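Local coordinates for glycoside hydrolase family 88 protein (Bacteroides vulgatus, PDB 4Q88), which is of uncharacterised function but probably acts as a hydrolase of glycosidic substrates, at residues Tyr60-Tyr63 with Ser64-Trp67; Trp100-Cys103 with Phe104-Tyr107; Asp109-Lys112 with Leu113-Thr117. All coordinates share one frame; numbering follows the deposited sequence.

Interaction 1 (Tyr60-Tyr63 with Ser64-Trp67); sequences YLQY and SIDW
Gln62 reaches Asp66, one turn further along helix 58-70, because its CG lies anti to the backbone N (chi1 -169°) and the chain then bends at chi2 (64°), carrying the amide forward beside the helix. Asp66 meets it with its carboxylate folded back beside its own backbone N. NE2 of Gln62 donates to OD1 of Asp66 at 2.8 Å, with the acceptor close to the amide plane; OD1 is approached on its syn side but from well out of the carboxylate plane, the two flat groups being turned 54° apart. The backbone repeats this i to i+4 spacing: Ile65 N donates to Leu61 O at 3.0 Å, Asp66 N to Gln62 O at 2.8 Å and Trp67 N to Tyr63 O at 3.1 Å. Next to the polar pair, Ile65 CD1 lies 4.0 Å from Leu61 CG, forming an apolar ridge that leans on helix 103-113. On the buried side the polar ends look to other helices, Tyr60 OH to His21 and Ser64 OG to His45. The chemistry is thus split by face: a neutral amide partners a carboxylate at the outer side, a link that probably steadies both side chains without neutralising the acid's charge.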
loop_
_atom_site.group_PDB
_atom_site.type_symbol
_atom_site.label_atom_id
_atom_site.label_comp_id
_atom_site.label_asym_id
_atom_site.label_seq_id
_atom_site.Cartn_x
_atom_site.Cartn_y
_atom_site.Cartn_z
ATOM N N TYR A 60 8.571 19.092 1.190
ATOM C CA TYR A 60 8.237 17.666 1.160
ATOM C C TYR A 60 8.361 17.179 -0.272
ATOM O O TYR A 60 8.905 16.123 -0.529
ATOM C CB TYR A 60 6.824 17.384 1.692
ATOM C CG TYR A 60 6.561 17.685 3.142
ATOM C CD1 TYR A 60 7.587 17.778 4.090
ATOM C CD2 TYR A 60 5.277 17.795 3.588
ATOM C CE1 TYR A 60 7.304 18.040 5.429
ATOM C CE2 TYR A 60 4.994 18.067 4.904
ATOM C CZ TYR A 60 6.013 18.195 5.822
ATOM O OH TYR A 60 5.695 18.486 7.131
ATOM N N LEU A 61 7.935 17.994 -1.228
ATOM C CA LEU A 61 8.065 17.617 -2.637
ATOM C C LEU A 61 9.534 17.418 -3.023
ATOM O O LEU A 61 9.912 16.466 -3.714
ATOM C CB LEU A 61 7.426 18.679 -3.533
ATOM C CG LEU A 61 7.278 18.281 -5.002
ATOM C CD1 LEU A 61 6.226 17.180 -5.071
ATOM C CD2 LEU A 61 6.880 19.544 -5.799
ATOM N N GLN A 62 10.378 18.334 -2.565
ATOM C CA GLN A 62 11.776 18.290 -2.907
ATOM C C GLN A 62 12.425 17.069 -2.284
ATOM O O GLN A 62 13.402 16.548 -2.839
ATOM C CB GLN A 62 12.501 19.538 -2.371
ATOM C CG GLN A 62 13.925 19.666 -2.931
ATOM C CD GLN A 62 13.903 19.865 -4.433
ATOM O OE1 GLN A 62 13.105 20.631 -4.936
ATOM N NE2 GLN A 62 14.754 19.165 -5.152
ATOM N N TYR A 63 11.902 16.590 -1.157
ATOM C CA TYR A 63 12.448 15.343 -0.571
ATOM C C TYR A 63 12.265 14.150 -1.532
ATOM O O TYR A 63 13.202 13.330 -1.720
ATOM C CB TYR A 63 11.834 15.082 0.803
ATOM C CG TYR A 63 12.466 13.990 1.618
ATOM C CD1 TYR A 63 11.995 12.690 1.532
ATOM C CD2 TYR A 63 13.483 14.255 2.537
ATOM C CE1 TYR A 63 12.547 11.671 2.284
ATOM C CE2 TYR A 63 14.064 13.221 3.294
ATOM C CZ TYR A 63 13.574 11.921 3.155
ATOM O OH TYR A 63 14.067 10.875 3.901
ATOM N N SER A 64 11.081 14.032 -2.114
ATOM C CA SER A 64 10.816 12.986 -3.117
ATOM C C SER A 64 11.617 13.204 -4.408
ATOM O O SER A 64 12.112 12.252 -5.015
ATOM C CB SER A 64 9.312 12.809 -3.389
ATOM O OG SER A 64 8.700 12.167 -2.282
ATOM N N ILE A 65 11.755 14.444 -4.854
ATOM C CA ILE A 65 12.515 14.722 -6.068
ATOM C C ILE A 65 13.972 14.339 -5.834
ATOM O O ILE A 65 14.598 13.727 -6.684
ATOM C CB ILE A 65 12.424 16.214 -6.472
ATOM C CG1 ILE A 65 11.008 16.554 -6.935
ATOM C CG2 ILE A 65 13.474 16.575 -7.535
ATOM C CD1 ILE A 65 10.705 18.036 -7.019
ATOM N N ASP A 66 14.497 14.663 -4.663
ATOM C CA ASP A 66 15.913 14.379 -4.357
ATOM C C ASP A 66 16.125 12.876 -4.319
ATOM O O ASP A 66 17.166 12.364 -4.735
ATOM C CB ASP A 66 16.325 15.016 -3.018
ATOM C CG ASP A 66 16.489 16.519 -3.088
ATOM O OD1 ASP A 66 16.361 17.109 -4.189
ATOM O OD2 ASP A 66 16.629 17.128 -1.991
ATOM N N TRP A 67 15.143 12.141 -3.800
ATOM C CA TRP A 67 15.239 10.665 -3.839
ATOM C C TRP A 67 15.164 10.103 -5.243
ATOM O O TRP A 67 15.959 9.224 -5.588
ATOM C CB TRP A 67 14.131 10.057 -2.983
ATOM C CG TRP A 67 13.916 8.571 -3.046
ATOM C CD1 TRP A 67 14.653 7.605 -2.429
ATOM C CD2 TRP A 67 12.795 7.917 -3.629
ATOM N NE1 TRP A 67 14.069 6.366 -2.601
ATOM C CE2 TRP A 67 12.927 6.526 -3.355
ATOM C CE3 TRP A 67 11.702 8.355 -4.381
ATOM C CZ2 TRP A 67 11.977 5.587 -3.788
ATOM C CZ3 TRP A 67 10.768 7.424 -4.809
ATOM C CH2 TRP A 67 10.926 6.047 -4.522
#

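Interaction 2 (Trp100-Cys103 with Phe104-Tyr107); sequences WQVC and FQTY
Phe104 N donates to Gln101 O at 2.9 Å, and Gln105 N to Val102 O at 3.0 Å; in both the donor sits well above the carbonyl plane, and the spacing is i to i+3. Only with Tyr107 N to Cys103 O, at 3.1 Å and in the carbonyl plane, does the i to i+4 pattern take over, as the chain passes from the loop into helix 103-113. A water extends this start by donating to Val102 O and accepting from Thr106 OG1. Cys103 SG occupies the crowded position between backbone N and carbonyl carbon (chi1 61°), which brings the sulfur beside two aromatic rings: it lies 3.7 Å from Phe104 CD1 and 3.6 Å from Tyr107 CE2, oblique to both. Gln101 CA lies over one face of the Phe104 ring, 4.1 Å from its centroid, as a CH-pi contact, while Cys103 O sits above one face of the Tyr107 ring. Polar ends are met by other residues, Tyr107 OH by Lys74 O and Gln105 NE2 by Tyr146 O. These features describe the buried first turn of a helix, lined by paired sulfur-aromatic contacts, in a mainly helical fold consistent with the (alpha/alpha)6 barrel of six-hairpin glycosidases.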
loop_
_atom_site.group_PDB
_atom_site.type_symbol
_atom_site.label_atom_id
_atom_site.label_comp_id
_atom_site.label_asym_id
_atom_site.label_seq_id
_atom_site.Cartn_x
_atom_site.Cartn_y
_atom_site.Cartn_z
ATOM N N TRP A 100 10.629 -3.525 -6.895
ATOM C CA TRP A 100 11.522 -2.587 -7.604
ATOM C C TRP A 100 10.740 -1.732 -8.586
ATOM O O TRP A 100 11.297 -0.995 -9.368
ATOM C CB TRP A 100 12.615 -3.346 -8.336
ATOM C CG TRP A 100 13.717 -3.776 -7.420
ATOM C CD1 TRP A 100 14.090 -5.066 -7.114
ATOM C CD2 TRP A 100 14.641 -2.917 -6.769
ATOM N NE1 TRP A 100 15.184 -5.041 -6.280
ATOM C CE2 TRP A 100 15.544 -3.739 -6.048
ATOM C CE3 TRP A 100 14.777 -1.517 -6.685
ATOM C CZ2 TRP A 100 16.572 -3.200 -5.240
ATOM C CZ3 TRP A 100 15.809 -0.976 -5.910
ATOM C CH2 TRP A 100 16.704 -1.821 -5.210
ATOM N N GLN A 101 9.433 -1.809 -8.494
ATOM C CA GLN A 101 8.526 -1.061 -9.406
ATOM C C GLN A 101 7.605 -0.063 -8.714
ATOM O O GLN A 101 7.054 0.857 -9.345
ATOM C CB GLN A 101 7.696 -2.050 -10.200
ATOM C CG GLN A 101 8.493 -2.991 -11.075
ATOM C CD GLN A 101 7.631 -4.009 -11.807
ATOM O OE1 GLN A 101 6.497 -4.279 -11.407
ATOM N NE2 GLN A 101 8.164 -4.596 -12.881
ATOM N N VAL A 102 7.432 -0.181 -7.404
ATOM C CA VAL A 102 6.605 0.780 -6.646
ATOM C C VAL A 102 7.188 2.199 -6.683
ATOM O O VAL A 102 6.414 3.181 -6.679
ATOM C CB VAL A 102 6.288 0.285 -5.193
ATOM C CG1 VAL A 102 7.535 -0.206 -4.503
ATOM C CG2 VAL A 102 5.589 1.335 -4.348
ATOM N N CYS A 103 8.518 2.334 -6.820
ATOM C CA CYS A 103 9.124 3.627 -7.043
ATOM C C CYS A 103 8.487 4.354 -8.241
ATOM O O CYS A 103 8.367 5.613 -8.256
ATOM C CB CYS A 103 10.646 3.530 -7.209
ATOM S SG CYS A 103 11.174 2.547 -8.597
ATOM N N PHE A 104 8.054 3.600 -9.244
ATOM C CA PHE A 104 7.441 4.203 -10.447
ATOM C C PHE A 104 6.157 4.995 -10.156
ATOM O O PHE A 104 5.784 5.903 -10.959
ATOM C CB PHE A 104 7.102 3.149 -11.521
ATOM C CG PHE A 104 8.251 2.310 -12.021
ATOM C CD1 PHE A 104 9.557 2.711 -11.929
ATOM C CD2 PHE A 104 7.983 1.089 -12.667
ATOM C CE1 PHE A 104 10.590 1.928 -12.389
ATOM C CE2 PHE A 104 9.002 0.297 -13.123
ATOM C CZ PHE A 104 10.315 0.721 -13.018
ATOM N N GLN A 105 5.489 4.684 -9.046
ATOM C CA GLN A 105 4.304 5.448 -8.666
ATOM C C GLN A 105 4.701 6.902 -8.397
ATOM O O GLN A 105 4.058 7.844 -8.876
ATOM C CB GLN A 105 3.649 4.866 -7.399
ATOM C CG GLN A 105 3.178 3.428 -7.570
ATOM C CD GLN A 105 2.368 2.928 -6.371
ATOM O OE1 GLN A 105 1.723 3.700 -5.681
ATOM N NE2 GLN A 105 2.435 1.629 -6.115
ATOM N N THR A 106 5.763 7.065 -7.656
ATOM C CA THR A 106 6.236 8.396 -7.281
ATOM C C THR A 106 6.874 9.119 -8.516
ATOM O O THR A 106 6.698 10.351 -8.703
ATOM C CB THR A 106 7.222 8.273 -6.102
ATOM O OG1 THR A 106 6.495 7.853 -4.930
ATOM C CG2 THR A 106 7.851 9.584 -5.799
ATOM N N TYR A 107 7.568 8.357 -9.371
ATOM C CA TYR A 107 8.156 8.957 -10.578
ATOM C C TYR A 107 7.026 9.478 -11.476
ATOM O O TYR A 107 7.118 10.601 -11.983
ATOM C CB TYR A 107 9.066 8.023 -11.358
ATOM C CG TYR A 107 10.207 7.391 -10.566
ATOM C CD1 TYR A 107 10.661 7.952 -9.373
ATOM C CD2 TYR A 107 10.839 6.258 -11.027
ATOM C CE1 TYR A 107 11.760 7.399 -8.680
ATOM C CE2 TYR A 107 11.886 5.673 -10.318
ATOM C CZ TYR A 107 12.360 6.262 -9.155
ATOM O OH TYR A 107 13.436 5.689 -8.474
HETATM O O HOH W 1 7.010 5.213 -4.776
#

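Interaction 3 (Asp109-Lys112 with Leu113-Thr117); sequences DLYK and LDPDT
Tyr111 and Pro115 mark the turn that ends helix 103-113 and leads into helix 117-132, a compact helix-to-helix connection in this largely helical fold. The backbone bonds fade toward the helix end. Leu113 N makes a weak bond to Asp109 O, and Asp114 N divides between Leu110 O, at 3.2 Å, and a weaker, more bent link to Tyr111 O at 3.1 Å. Asp114 then leaves the helical conformation, and Pro115, whose ring nitrogen has no hydrogen to share, lies 3.0 Å from Tyr111 O through its N, so it cannot donate to Tyr111 O as the next residue of a helix would.

The aromatic contact is made by the same two residues. With CG anti to the backbone N (chi1 177°), the Tyr111 ring swings past the helix end and over the departing chain. Pro115 CA sits almost above the ring centre, 4.0 Å from the centroid, in a CH-pi contact, while Pro115 CB touches Tyr111 CZ at 3.8 Å; the two side chains cross at about a right angle. Were Tyr111 replaced by alanine, Pro115 would probably lose the ring that packs over it, and the turn would be freer to shift.

Apolar packing is slight, with Leu110 and Leu113 meeting through their methyl groups and both resting on Leu61 of helix 58-70. The charged side chains find partners beyond the turn: Asp109 pairs with Lys154, Lys112 with Asp157, and Asp114 with Lys119. Asp116, at the N-cap position of the next helix, uses OD1 in a weak bond to Ile118 N. Its carbonyl faces back toward the aromatic ring, where Asp116 O lies in the ring plane at the edge, 3.3 Å from Tyr111 CD2.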
loop_
_atom_site.group_PDB
_atom_site.type_symbol
_atom_site.label_atom_id
_atom_site.label_comp_id
_atom_site.label_asym_id
_atom_site.label_seq_id
_atom_site.Cartn_x
_atom_site.Cartn_y
_atom_site.Cartn_z
ATOM N N ASP A 109 3.949 10.399 -10.465
ATOM C CA ASP A 109 3.379 11.554 -9.747
ATOM C C ASP A 109 4.231 12.797 -9.958
ATOM O O ASP A 109 3.705 13.891 -10.194
ATOM C CB ASP A 109 3.283 11.295 -8.255
ATOM C CG ASP A 109 2.211 10.276 -7.889
ATOM O OD1 ASP A 109 1.333 9.936 -8.713
ATOM O OD2 ASP A 109 2.290 9.794 -6.716
ATOM N N LEU A 110 5.537 12.625 -9.895
ATOM C CA LEU A 110 6.459 13.761 -10.105
ATOM C C LEU A 110 6.487 14.257 -11.569
ATOM O O LEU A 110 6.536 15.470 -11.836
ATOM C CB LEU A 110 7.848 13.394 -9.603
ATOM C CG LEU A 110 7.957 13.261 -8.088
ATOM C CD1 LEU A 110 9.303 12.672 -7.726
ATOM C CD2 LEU A 110 7.706 14.581 -7.355
ATOM N N TYR A 111 6.416 13.331 -12.507
ATOM C CA TYR A 111 6.231 13.682 -13.917
ATOM C C TYR A 111 4.976 14.517 -14.167
ATOM O O TYR A 111 4.994 15.501 -14.944
ATOM C CB TYR A 111 6.160 12.410 -14.735
ATOM C CG TYR A 111 5.902 12.638 -16.198
ATOM C CD1 TYR A 111 4.629 12.829 -16.670
ATOM C CD2 TYR A 111 6.957 12.666 -17.108
ATOM C CE1 TYR A 111 4.362 13.049 -18.021
ATOM C CE2 TYR A 111 6.702 12.887 -18.465
ATOM C CZ TYR A 111 5.420 13.095 -18.888
ATOM O OH TYR A 111 5.165 13.301 -20.204
ATOM N N LYS A 112 3.844 14.112 -13.593
ATOM C CA LYS A 112 2.641 14.921 -13.792
ATOM C C LYS A 112 2.800 16.374 -13.369
ATOM O O LYS A 112 2.230 17.286 -14.004
ATOM C CB LYS A 112 1.439 14.292 -13.068
ATOM C CG LYS A 112 0.931 13.042 -13.764
ATOM C CD LYS A 112 0.451 13.296 -15.202
ATOM C CE LYS A 112 -0.682 14.309 -15.272
ATOM N NZ LYS A 112 -1.909 13.846 -14.533
ATOM N N LEU A 113 3.556 16.603 -12.310
ATOM C CA LEU A 113 3.818 17.967 -11.835
ATOM C C LEU A 113 4.727 18.770 -12.743
ATOM O O LEU A 113 4.568 20.003 -12.853
ATOM C CB LEU A 113 4.428 17.984 -10.426
ATOM C CG LEU A 113 3.607 17.284 -9.366
ATOM C CD1 LEU A 113 4.341 17.337 -8.034
ATOM C CD2 LEU A 113 2.220 17.893 -9.247
ATOM N N ASP A 114 5.678 18.097 -13.386
ATOM C CA ASP A 114 6.724 18.797 -14.173
ATOM C C ASP A 114 7.224 17.801 -15.216
ATOM O O ASP A 114 8.218 17.092 -14.974
ATOM C CB ASP A 114 7.839 19.238 -13.222
ATOM C CG ASP A 114 9.000 19.907 -13.922
ATOM O OD1 ASP A 114 8.776 20.552 -14.965
ATOM O OD2 ASP A 114 10.140 19.786 -13.403
ATOM N N PRO A 115 6.488 17.686 -16.334
ATOM C CA PRO A 115 6.770 16.647 -17.307
ATOM C C PRO A 115 8.133 16.755 -17.897
ATOM O O PRO A 115 8.561 17.833 -18.294
ATOM C CB PRO A 115 5.694 16.857 -18.373
ATOM C CG PRO A 115 4.536 17.384 -17.587
ATOM C CD PRO A 115 5.172 18.296 -16.579
ATOM N N ASP A 116 8.803 15.626 -17.960
ATOM C CA ASP A 116 10.144 15.508 -18.501
ATOM C C ASP A 116 10.288 14.021 -18.801
ATOM O O ASP A 116 10.147 13.177 -17.882
ATOM C CB ASP A 116 11.123 15.978 -17.462
ATOM C CG ASP A 116 12.565 15.865 -17.899
ATOM O OD1 ASP A 116 12.889 15.221 -18.928
ATOM O OD2 ASP A 116 13.387 16.397 -17.137
ATOM N N THR A 117 10.515 13.689 -20.070
ATOM C CA THR A 117 10.490 12.280 -20.511
ATOM C C THR A 117 11.425 11.384 -19.690
ATOM O O THR A 117 11.093 10.199 -19.472
ATOM C CB THR A 117 10.836 12.134 -22.015
ATOM O OG1 THR A 117 12.066 12.796 -22.266
ATOM C CG2 THR A 117 9.759 12.785 -22.908
#

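Overall arrangement
Interaction 2 is fully buried, interaction 1 partly so, and interaction 3 lies at the surface. Interactions 2 and 3 belong to the two ends of helix 103-113, its start marked by sulfur, aromatic rings and a bridging water, its finish by a proline packed on the face of a tyrosine ring and by charged side chains whose partners lie beyond the turn. Interaction 1 lies on the neighbouring helix 58-70 and touches both: Trp67 CH2 packs on Cys103 CB at 3.7 Å, and Leu61 CD1 on Leu113 CD1 at 3.5 Å. Helix 58-70 therefore runs roughly antiparallel to helix 103-113, the two joined through apolar atoms.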